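Local coordinates for thioredoxin reductase (Streptomyces clavuligerus, PDB 4NTD), which contains FAD and, as the flavoenzyme HlmI, catalyses disulfide bond formation in natural sulfur products, probably that of holomycin, at residues L178-G183 and V253-R258; L200-L205 and V222-V227; T132-V137 and H321-E326. All blocks are in the same frame, centred on the assembly; numbering follows the deposited sequence.

Contact 1: L178-G183 and V253-R258; sequences LGTSPG and VFVVPR
The strand-turn-helix end of a Rossmann-like parallel sheet is where L178 meets V253 and V255, as strand 175-178 runs out beside strand 252-254. One direct hydrogen bond joins the two segments: L178 N donates to F254 O (3.1 Å), with a C=O...N angle of 177°. Beside it, the branch carbon of L178 rests on V253, CG to CG1 at 3.6 Å, the two side chains crossing at about a right angle. V255 instead lies alongside L178, its CG1 3.7 Å from L178 CD1. With chi1 at -53°, L178 turns CG away from its own carbonyl carbon, which brings the fork over both valines.

Past L178, where G179 centres an inverse gamma turn, direct backbone bonding gives way to water bridges. Water 1 accepts from V256 N (2.9 Å), donates to L178 O and also bonds T180 OG1. V256 O takes one hydrogen bond from water 2, which reaches T180 OG1, and another from water 3, which reaches S181 OG at 2.7 Å. The chains still touch here: S181 CB lies 3.2 Å from V256 O, and its OG packs on V256 CB. That hydroxyl also accepts from G183 N (3.1 Å, N-H...O angle 164°), a capping bond. The nearest atoms of the V256 side chain and the bound glutathione are about 6 Å apart.

H187 of helix 184-191 packs on both F254 and V256, and L191 also meets F254. Strand 159-160, next to 252-254 in the sheet, sets L159 against V253 and V255, while L237 and V240 of strand 236-242 touch V253.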
loop_
_atom_site.group_PDB
_atom_site.type_symbol
_atom_site.label_atom_id
_atom_site.label_comp_id
_atom_site.label_asym_id
_atom_site.label_seq_id
_atom_site.Cartn_x
_atom_site.Cartn_y
_atom_site.Cartn_z
ATOM N N LEU A 178 -21.644 -18.959 -9.017
ATOM C CA LEU A 178 -23.013 -18.629 -9.423
ATOM C C LEU A 178 -23.003 -17.561 -10.510
ATOM O O LEU A 178 -22.290 -16.564 -10.401
ATOM C CB LEU A 178 -23.839 -18.136 -8.232
ATOM C CG LEU A 178 -23.877 -19.022 -6.985
ATOM C CD1 LEU A 178 -24.833 -18.431 -5.959
ATOM C CD2 LEU A 178 -24.281 -20.450 -7.323
ATOM N N GLY A 179 -23.809 -17.764 -11.551
ATOM C CA GLY A 179 -23.897 -16.815 -12.663
ATOM C C GLY A 179 -24.832 -15.656 -12.369
ATOM O O GLY A 179 -25.816 -15.447 -13.081
ATOM N N THR A 180 -24.506 -14.894 -11.327
ATOM C CA THR A 180 -25.348 -13.798 -10.847
ATOM C C THR A 180 -24.776 -12.420 -11.198
ATOM O O THR A 180 -25.344 -11.393 -10.815
ATOM C CB THR A 180 -25.522 -13.890 -9.318
ATOM O OG1 THR A 180 -24.234 -13.930 -8.690
ATOM C CG2 THR A 180 -26.300 -15.144 -8.942
ATOM N N SER A 181 -23.663 -12.406 -11.930
ATOM C CA SER A 181 -22.961 -11.174 -12.288
ATOM C C SER A 181 -22.288 -11.335 -13.652
ATOM O O SER A 181 -21.919 -12.451 -14.024
ATOM C CB SER A 181 -21.905 -10.853 -11.222
ATOM O OG SER A 181 -20.898 -9.985 -11.718
ATOM N N PRO A 182 -22.115 -10.226 -14.399
ATOM C CA PRO A 182 -21.363 -10.301 -15.659
ATOM C C PRO A 182 -19.907 -10.753 -15.494
ATOM O O PRO A 182 -19.290 -11.171 -16.470
ATOM C CB PRO A 182 -21.404 -8.863 -16.191
ATOM C CG PRO A 182 -22.556 -8.219 -15.508
ATOM C CD PRO A 182 -22.679 -8.882 -14.171
ATOM N N GLY A 183 -19.364 -10.657 -14.281
ATOM C CA GLY A 183 -17.997 -11.096 -14.007
ATOM C C GLY A 183 -17.837 -12.574 -13.680
ATOM O O GLY A 183 -16.719 -13.037 -13.460
ATOM N N VAL A 253 -18.770 -22.158 -2.624
ATOM C CA VAL A 253 -19.361 -21.458 -3.764
ATOM C C VAL A 253 -18.909 -20.000 -3.760
ATOM O O VAL A 253 -18.847 -19.362 -2.707
ATOM C CB VAL A 253 -20.904 -21.564 -3.754
ATOM C CG1 VAL A 253 -21.528 -20.665 -4.813
ATOM C CG2 VAL A 253 -21.332 -23.006 -3.986
ATOM N N PHE A 254 -18.573 -19.494 -4.944
ATOM C CA PHE A 254 -18.125 -18.118 -5.111
ATOM C C PHE A 254 -19.128 -17.298 -5.917
ATOM O O PHE A 254 -19.827 -17.820 -6.789
ATOM C CB PHE A 254 -16.759 -18.077 -5.804
ATOM C CG PHE A 254 -15.618 -18.513 -4.926
ATOM C CD1 PHE A 254 -14.794 -17.575 -4.319
ATOM C CD2 PHE A 254 -15.363 -19.860 -4.713
ATOM C CE1 PHE A 254 -13.738 -17.972 -3.514
ATOM C CE2 PHE A 254 -14.311 -20.264 -3.907
ATOM C CZ PHE A 254 -13.497 -19.319 -3.307
ATOM N N VAL A 255 -19.190 -16.008 -5.604
ATOM C CA VAL A 255 -19.969 -15.042 -6.372
ATOM C C VAL A 255 -19.125 -13.798 -6.609
ATOM O O VAL A 255 -18.143 -13.565 -5.902
ATOM C CB VAL A 255 -21.276 -14.640 -5.648
ATOM C CG1 VAL A 255 -22.169 -15.852 -5.447
ATOM C CG2 VAL A 255 -20.989 -13.966 -4.309
ATOM N N VAL A 256 -19.501 -13.016 -7.616
ATOM C CA VAL A 256 -18.977 -11.669 -7.784
ATOM C C VAL A 256 -20.096 -10.715 -7.373
ATOM O O VAL A 256 -21.041 -10.503 -8.134
ATOM C CB VAL A 256 -18.543 -11.385 -9.237
ATOM C CG1 VAL A 256 -17.995 -9.970 -9.359
ATOM C CG2 VAL A 256 -17.498 -12.396 -9.686
ATOM N N PRO A 257 -20.014 -10.155 -6.152
ATOM C CA PRO A 257 -21.057 -9.220 -5.736
ATOM C C PRO A 257 -21.047 -7.939 -6.557
ATOM O O PRO A 257 -20.050 -7.642 -7.220
ATOM C CB PRO A 257 -20.682 -8.888 -4.281
ATOM C CG PRO A 257 -19.700 -9.927 -3.860
ATOM C CD PRO A 257 -18.989 -10.337 -5.109
ATOM N N ARG A 258 -22.156 -7.203 -6.537
ATOM C CA ARG A 258 -22.147 -5.826 -7.017
ATOM C C ARG A 258 -21.483 -5.013 -5.917
ATOM O O ARG A 258 -22.018 -4.890 -4.813
ATOM C CB ARG A 258 -23.554 -5.290 -7.313
ATOM C CG ARG A 258 -23.559 -3.820 -7.725
ATOM C CD ARG A 258 -24.929 -3.316 -8.159
ATOM N NE ARG A 258 -24.922 -1.863 -8.330
ATOM C CZ ARG A 258 -25.606 -1.012 -7.570
ATOM N NH1 ARG A 258 -26.377 -1.463 -6.593
ATOM N NH2 ARG A 258 -25.531 0.292 -7.798
HETATM O O HOH W 1 -21.381 -14.002 -9.537
HETATM O O HOH W 2 -23.570 -11.658 -7.594
HETATM O O HOH W 3 -21.140 -7.957 -10.006
#

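Contact 2: L200-L205 and V222-V227; sequences LFRHGL and VIEGTV
Backbone hydrogen bonds set the register of L200 with V222 and F201 with I223. I223 N donates to L200 O (2.9 Å), and R202 N donates to I223 O (3.0 Å), the pattern of a parallel bridge. The CA of V222 adds a CA-H...O contact to L200 O.

Apolar contacts occupy both faces of this short pairing. L200 and V222 share one, where L215 of helix 209-217 packs on both. On the other, F201 meets I223, CE1 to CD1 at 4.2 Å, and its CB touches V227 CG2. V240 and V248 touch the F201 side chain. The chain order strand 198-201, helix 209-217, strand 222-223, together with the parallel bridges, makes this a beta-alpha-beta unit, whose last strand ends the five-strand sheet within this chain.

Charge pairing begins where the strands end. R202 and E224 each have two deposited conformers; in those given they form a salt bridge. There R202 NH2 donates to E224 OE1 at 2.6 Å, but the 2.4 Å from R202 NE to E224 OE2 is doubtfully short, so the detail of this bridge, including its nearly coplanar flat groups, is uncertain. In the same conformer, R202 NH1 donates to L205 O from above the carbonyl plane, across the type I' turn R202-L205.

The imidazole contributes a straight bond: V227 N donates to H203 ND1 (3.1 Å, 163°), close to the ring plane. H203 CG stands opposite the backbone N (chi1 -165°), which brings ND1 to V227 N, and H203 CE1 comes to 3.8 Å from T226 CG2.

Water 4 donates to I223 O and G225 O and accepts from H203 N, while water 5 links G204 N, G225 N and E224 OE1.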
loop_
_atom_site.group_PDB
_atom_site.type_symbol
_atom_site.label_atom_id
_atom_site.label_comp_id
_atom_site.label_asym_id
_atom_site.label_seq_id
_atom_site.Cartn_x
_atom_site.Cartn_y
_atom_site.Cartn_z
ATOM N N LEU A 200 -19.398 -23.715 -13.219
ATOM C CA LEU A 200 -20.195 -22.499 -13.350
ATOM C C LEU A 200 -21.670 -22.864 -13.434
ATOM O O LEU A 200 -22.081 -23.598 -14.331
ATOM C CB LEU A 200 -19.788 -21.702 -14.594
ATOM C CG LEU A 200 -20.622 -20.451 -14.916
ATOM C CD1 LEU A 200 -20.514 -19.415 -13.808
ATOM C CD2 LEU A 200 -20.210 -19.848 -16.249
ATOM N N PHE A 201 -22.456 -22.353 -12.492
ATOM C CA PHE A 201 -23.909 -22.456 -12.553
ATOM C C PHE A 201 -24.393 -21.246 -13.347
ATOM O O PHE A 201 -24.420 -20.131 -12.827
ATOM C CB PHE A 201 -24.494 -22.499 -11.141
ATOM C CG PHE A 201 -24.048 -23.696 -10.350
ATOM C CD1 PHE A 201 -24.742 -24.896 -10.434
ATOM C CD2 PHE A 201 -22.916 -23.638 -9.544
ATOM C CE1 PHE A 201 -24.329 -26.008 -9.719
ATOM C CE2 PHE A 201 -22.499 -24.747 -8.827
ATOM C CZ PHE A 201 -23.206 -25.935 -8.915
ATOM N N ARG A 202 -24.759 -21.455 -14.611
ATOM C CA ARG A 202 -25.037 -20.332 -15.514
ATOM C C ARG A 202 -26.144 -19.406 -15.016
ATOM O O ARG A 202 -26.047 -18.192 -15.188
ATOM C CB ARG A 202 -25.371 -20.807 -16.930
ATOM C CG ARG A 202 -25.487 -19.657 -17.921
ATOM C CD ARG A 202 -25.630 -20.136 -19.356
ATOM N NE ARG A 202 -26.968 -20.630 -19.658
ATOM C CZ ARG A 202 -27.941 -19.888 -20.177
ATOM N NH1 ARG A 202 -27.731 -18.606 -20.450
ATOM N NH2 ARG A 202 -29.127 -20.427 -20.423
ATOM N N HIS A 203 -27.193 -19.967 -14.415
ATOM C CA HIS A 203 -28.257 -19.145 -13.816
ATOM C C HIS A 203 -28.867 -18.160 -14.829
ATOM O O HIS A 203 -29.213 -17.028 -14.483
ATOM C CB HIS A 203 -27.689 -18.399 -12.595
ATOM C CG HIS A 203 -28.728 -17.809 -11.695
ATOM N ND1 HIS A 203 -29.720 -18.564 -11.115
ATOM C CD2 HIS A 203 -28.912 -16.543 -11.250
ATOM C CE1 HIS A 203 -30.482 -17.792 -10.363
ATOM N NE2 HIS A 203 -30.013 -16.559 -10.427
ATOM N N GLY A 204 -28.975 -18.588 -16.087
ATOM C CA GLY A 204 -29.497 -17.732 -17.157
ATOM C C GLY A 204 -28.627 -16.546 -17.561
ATOM O O GLY A 204 -29.101 -15.640 -18.250
ATOM N N LEU A 205 -27.364 -16.540 -17.135
ATOM C CA LEU A 205 -26.400 -15.532 -17.579
ATOM C C LEU A 205 -26.135 -15.698 -19.073
ATOM O O LEU A 205 -25.934 -16.817 -19.545
ATOM C CB LEU A 205 -25.088 -15.694 -16.805
ATOM C CG LEU A 205 -23.998 -14.634 -16.948
ATOM C CD1 LEU A 205 -24.471 -13.291 -16.413
ATOM C CD2 LEU A 205 -22.754 -15.100 -16.206
ATOM N N VAL A 222 -20.314 -26.065 -17.390
ATOM C CA VAL A 222 -21.379 -25.087 -17.212
ATOM C C VAL A 222 -22.692 -25.839 -17.042
ATOM O O VAL A 222 -23.150 -26.514 -17.962
ATOM C CB VAL A 222 -21.491 -24.116 -18.402
ATOM C CG1 VAL A 222 -22.525 -23.032 -18.118
ATOM C CG2 VAL A 222 -20.141 -23.486 -18.715
ATOM N N ILE A 223 -23.281 -25.724 -15.857
ATOM C CA ILE A 223 -24.538 -26.390 -15.550
ATOM C C ILE A 223 -25.677 -25.391 -15.735
ATOM O O ILE A 223 -25.655 -24.299 -15.164
ATOM C CB ILE A 223 -24.514 -26.986 -14.127
ATOM C CG1 ILE A 223 -23.411 -28.055 -14.058
ATOM C CG2 ILE A 223 -25.873 -27.571 -13.757
ATOM C CD1 ILE A 223 -23.276 -28.756 -12.726
ATOM N N GLU A 224 -26.659 -25.771 -16.552
ATOM C CA GLU A 224 -27.819 -24.933 -16.879
ATOM C C GLU A 224 -28.887 -25.037 -15.805
ATOM O O GLU A 224 -29.022 -26.084 -15.171
ATOM C CB GLU A 224 -28.449 -25.381 -18.204
ATOM C CG GLU A 224 -27.665 -25.000 -19.444
ATOM C CD GLU A 224 -27.644 -23.503 -19.674
ATOM O OE1 GLU A 224 -28.720 -22.875 -19.601
ATOM O OE2 GLU A 224 -26.554 -22.957 -19.932
ATOM N N GLY A 225 -29.657 -23.967 -15.625
ATOM C CA GLY A 225 -30.798 -23.967 -14.713
ATOM C C GLY A 225 -30.771 -22.836 -13.706
ATOM O O GLY A 225 -29.708 -22.356 -13.319
ATOM N N THR A 226 -31.957 -22.410 -13.281
ATOM C CA THR A 226 -32.088 -21.412 -12.228
ATOM C C THR A 226 -31.682 -22.034 -10.889
ATOM O O THR A 226 -32.196 -23.080 -10.504
ATOM C CB THR A 226 -33.536 -20.882 -12.143
ATOM O OG1 THR A 226 -33.930 -20.360 -13.419
ATOM C CG2 THR A 226 -33.668 -19.788 -11.087
ATOM N N VAL A 227 -30.739 -21.394 -10.205
ATOM C CA VAL A 227 -30.305 -21.801 -8.875
ATOM C C VAL A 227 -31.392 -21.419 -7.870
ATOM O O VAL A 227 -31.786 -20.253 -7.799
ATOM C CB VAL A 227 -28.970 -21.123 -8.489
ATOM C CG1 VAL A 227 -28.591 -21.444 -7.048
ATOM C CG2 VAL A 227 -27.860 -21.545 -9.444
HETATM O O HOH W 4 -27.149 -22.846 -13.214
HETATM O O HOH W 5 -29.137 -21.527 -17.001
#

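Contact 3: T132-V137 and H321-E326; sequences TRRVVV and HQLVDE. With GSH (glutathione), chain B.
R134, L323 and R133 contribute most of the buried surface, gathered round one methyl group. L323 CD2 sits over the centre of both guanidinium groups, 3.5 Å above each plane, reaching R134 CZ at 3.5 Å and R133 CZ at 3.6 Å.

The N-H groups at the edges of the same planes meet the polar partners. R134 NH2 donates twice within its plane, to E326 OE1 (2.7 Å, 169°) and to the amide oxygen Q322 OE1 (2.7 Å), there on a lone pair. A bend at chi2 (-68°) turns the R134 chain so that NH1 also meets R133 O, which helps fix the rotation of the group. Strand 134-137 of the parallel sheet with strand 31-36, consistent with an FAD-binding Rossmann-type domain, and segment 321-326 of helix 305-338 run nearly antiparallel (168°, closest axis approach 11.8 Å); these arginines bridge the gap.

R133 NH2 completes the salt-bridge network by meeting E326 OE2 (2.9 Å) from above the carboxylate plane; D327 is its second acidic partner. Water 6 links R133 NE to E326 OE2. Nearer the N-terminus, H321 NE2 donates to OE1 of a glutathione that is also bonded to R65 of the second subunit.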
loop_
_atom_site.group_PDB
_atom_site.type_symbol
_atom_site.label_atom_id
_atom_site.label_comp_id
_atom_site.label_asym_id
_atom_site.label_seq_id
_atom_site.Cartn_x
_atom_site.Cartn_y
_atom_site.Cartn_z
ATOM N N THR A 132 -12.734 20.756 11.257
ATOM C CA THR A 132 -11.409 20.198 10.964
ATOM C C THR A 132 -10.759 20.848 9.741
ATOM O O THR A 132 -11.447 21.359 8.857
ATOM C CB THR A 132 -11.492 18.666 10.761
ATOM O OG1 THR A 132 -10.178 18.123 10.571
ATOM C CG2 THR A 132 -12.373 18.306 9.564
ATOM N N ARG A 133 -9.428 20.818 9.693
ATOM C CA ARG A 133 -8.692 21.372 8.555
ATOM C C ARG A 133 -8.746 20.452 7.334
ATOM O O ARG A 133 -8.779 20.931 6.200
ATOM C CB ARG A 133 -7.232 21.649 8.932
ATOM C CG ARG A 133 -7.069 22.671 10.043
ATOM C CD ARG A 133 -5.607 22.888 10.397
ATOM N NE ARG A 133 -4.897 23.643 9.370
ATOM C CZ ARG A 133 -3.583 23.871 9.369
ATOM N NH1 ARG A 133 -2.807 23.393 10.336
ATOM N NH2 ARG A 133 -3.039 24.573 8.384
ATOM N N ARG A 134 -8.752 19.140 7.574
ATOM C CA ARG A 134 -8.684 18.141 6.505
ATOM C C ARG A 134 -9.569 16.935 6.809
ATOM O O ARG A 134 -9.925 16.689 7.966
ATOM C CB ARG A 134 -7.241 17.662 6.326
ATOM C CG ARG A 134 -6.242 18.743 5.941
ATOM C CD ARG A 134 -6.490 19.261 4.536
ATOM N NE ARG A 134 -5.438 20.171 4.089
ATOM C CZ ARG A 134 -5.372 21.474 4.366
ATOM N NH1 ARG A 134 -6.301 22.073 5.109
ATOM N NH2 ARG A 134 -4.357 22.189 3.895
ATOM N N VAL A 135 -9.912 16.186 5.763
ATOM C CA VAL A 135 -10.701 14.959 5.890
ATOM C C VAL A 135 -10.065 13.830 5.078
ATOM O O VAL A 135 -9.624 14.042 3.948
ATOM C CB VAL A 135 -12.156 15.173 5.411
ATOM C CG1 VAL A 135 -12.948 13.869 5.450
ATOM C CG2 VAL A 135 -12.841 16.231 6.263
ATOM N N VAL A 136 -10.014 12.639 5.675
ATOM C CA VAL A 136 -9.670 11.409 4.965
ATOM C C VAL A 136 -10.900 10.508 4.992
ATOM O O VAL A 136 -11.382 10.150 6.069
ATOM C CB VAL A 136 -8.482 10.670 5.619
ATOM C CG1 VAL A 136 -8.179 9.372 4.876
ATOM C CG2 VAL A 136 -7.251 11.565 5.660
ATOM N N VAL A 137 -11.410 10.160 3.814
ATOM C CA VAL A 137 -12.560 9.262 3.697
ATOM C C VAL A 137 -12.048 7.851 3.415
ATOM O O VAL A 137 -11.419 7.603 2.384
ATOM C CB VAL A 137 -13.530 9.721 2.587
ATOM C CG1 VAL A 137 -14.709 8.763 2.465
ATOM C CG2 VAL A 137 -14.020 11.136 2.869
ATOM N N HIS A 321 2.421 16.873 4.454
ATOM C CA HIS A 321 3.281 17.725 3.629
ATOM C C HIS A 321 2.572 18.996 3.196
ATOM O O HIS A 321 3.136 20.089 3.272
ATOM C CB HIS A 321 3.772 16.970 2.394
ATOM C CG HIS A 321 5.142 16.408 2.554
ATOM N ND1 HIS A 321 6.191 16.773 1.739
ATOM C CD2 HIS A 321 5.649 15.542 3.460
ATOM C CE1 HIS A 321 7.279 16.138 2.126
ATOM N NE2 HIS A 321 6.978 15.381 3.168
ATOM N N GLN A 322 1.332 18.854 2.746
ATOM C CA GLN A 322 0.592 20.003 2.253
ATOM C C GLN A 322 0.086 20.888 3.400
ATOM O O GLN A 322 -0.029 22.103 3.232
ATOM C CB GLN A 322 -0.536 19.562 1.319
ATOM C CG GLN A 322 -0.999 20.668 0.382
ATOM C CD GLN A 322 -1.978 21.619 1.041
ATOM O OE1 GLN A 322 -2.716 21.233 1.946
ATOM N NE2 GLN A 322 -1.978 22.873 0.602
ATOM N N LEU A 323 -0.192 20.297 4.564
ATOM C CA LEU A 323 -0.501 21.090 5.761
ATOM C C LEU A 323 0.687 21.962 6.163
ATOM O O LEU A 323 0.504 23.114 6.549
ATOM C CB LEU A 323 -0.916 20.209 6.949
ATOM C CG LEU A 323 -2.394 19.842 7.087
ATOM C CD1 LEU A 323 -2.584 18.967 8.318
ATOM C CD2 LEU A 323 -3.278 21.079 7.181
ATOM N N VAL A 324 1.897 21.414 6.070
ATOM C CA VAL A 324 3.105 22.201 6.328
ATOM C C VAL A 324 3.191 23.367 5.342
ATOM O O VAL A 324 3.461 24.497 5.743
ATOM C CB VAL A 324 4.390 21.344 6.263
ATOM C CG1 VAL A 324 5.634 22.226 6.293
ATOM C CG2 VAL A 324 4.424 20.351 7.415
ATOM N N ASP A 325 2.943 23.099 4.060
ATOM C CA ASP A 325 2.946 24.163 3.051
ATOM C C ASP A 325 1.963 25.278 3.424
ATOM O O ASP A 325 2.282 26.459 3.286
ATOM C CB ASP A 325 2.618 23.611 1.657
ATOM C CG ASP A 325 3.712 22.707 1.102
ATOM O OD1 ASP A 325 3.430 21.967 0.139
ATOM O OD2 ASP A 325 4.850 22.730 1.617
ATOM N N GLU A 326 0.781 24.904 3.910
ATOM C CA GLU A 326 -0.197 25.891 4.373
ATOM C C GLU A 326 0.272 26.603 5.648
ATOM O O GLU A 326 0.127 27.822 5.762
ATOM C CB GLU A 326 -1.568 25.248 4.605
ATOM C CG GLU A 326 -2.676 26.266 4.837
ATOM C CD GLU A 326 -4.001 25.629 5.193
ATOM O OE1 GLU A 326 -4.502 24.801 4.405
ATOM O OE2 GLU A 326 -4.545 25.965 6.264
HETATM N N1 GSH B . 9.568 13.090 -0.283
HETATM C CA1 GSH B . 9.356 14.369 0.396
HETATM C C1 GSH B . 9.086 15.435 -0.685
HETATM O O11 GSH B . 10.096 15.934 -1.239
HETATM O O12 GSH B . 7.890 15.731 -0.933
HETATM C CB1 GSH B . 10.590 14.825 1.137
HETATM C CG1 GSH B . 10.334 15.025 2.630
HETATM C CD1 GSH B . 10.092 13.662 3.273
HETATM O OE1 GSH B . 8.960 13.282 3.567
HETATM N N2 GSH B . 11.218 13.013 3.580
HETATM C CA2 GSH B . 11.234 11.676 4.184
HETATM C C2 GSH B . 11.096 10.704 3.089
HETATM O O2 GSH B . 11.227 10.979 1.896
HETATM C CB2 GSH B . 9.923 11.282 4.868
HETATM S SG2 GSH B . 9.908 10.608 6.577
HETATM N N3 GSH B . 10.662 9.570 3.606
HETATM C CA3 GSH B . 10.235 8.527 2.774
HETATM C C3 GSH B . 11.034 7.199 2.854
HETATM O O31 GSH B . 11.916 6.993 3.877
HETATM O O32 GSH B . 10.816 6.257 1.985
HETATM O O HOH W 6 -6.782 24.663 7.166
HETATM O O HOH W 7 -3.166 18.749 3.458
HETATM O O HOH W 8 -4.889 19.864 1.366
#

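Overall arrangement
Contacts 1 and 2 adjoin, with centres 11 Å apart, and share the parallel sheet in which strands 252-254, 175-178, 198-201 and 222-223 lie in that order. They touch directly: G179 N lies 2.8 Å from F201 O, a probable hydrogen bond, and T180 packs on H203. Contact 3 belongs to the other parallel sheet and to helix 305-338, on the opposite side of the chain's centre, about 39 Å from contact 1 and 51 Å from contact 2 between centres. Along the chain, 132-137 and 321-326 enclose 178-183 and 253-258, which in turn enclose contact 2, consistent with an NADPH-type domain (contacts 1 and 2) inserted into the FAD-type domain (contact 3), as in thioredoxin reductases.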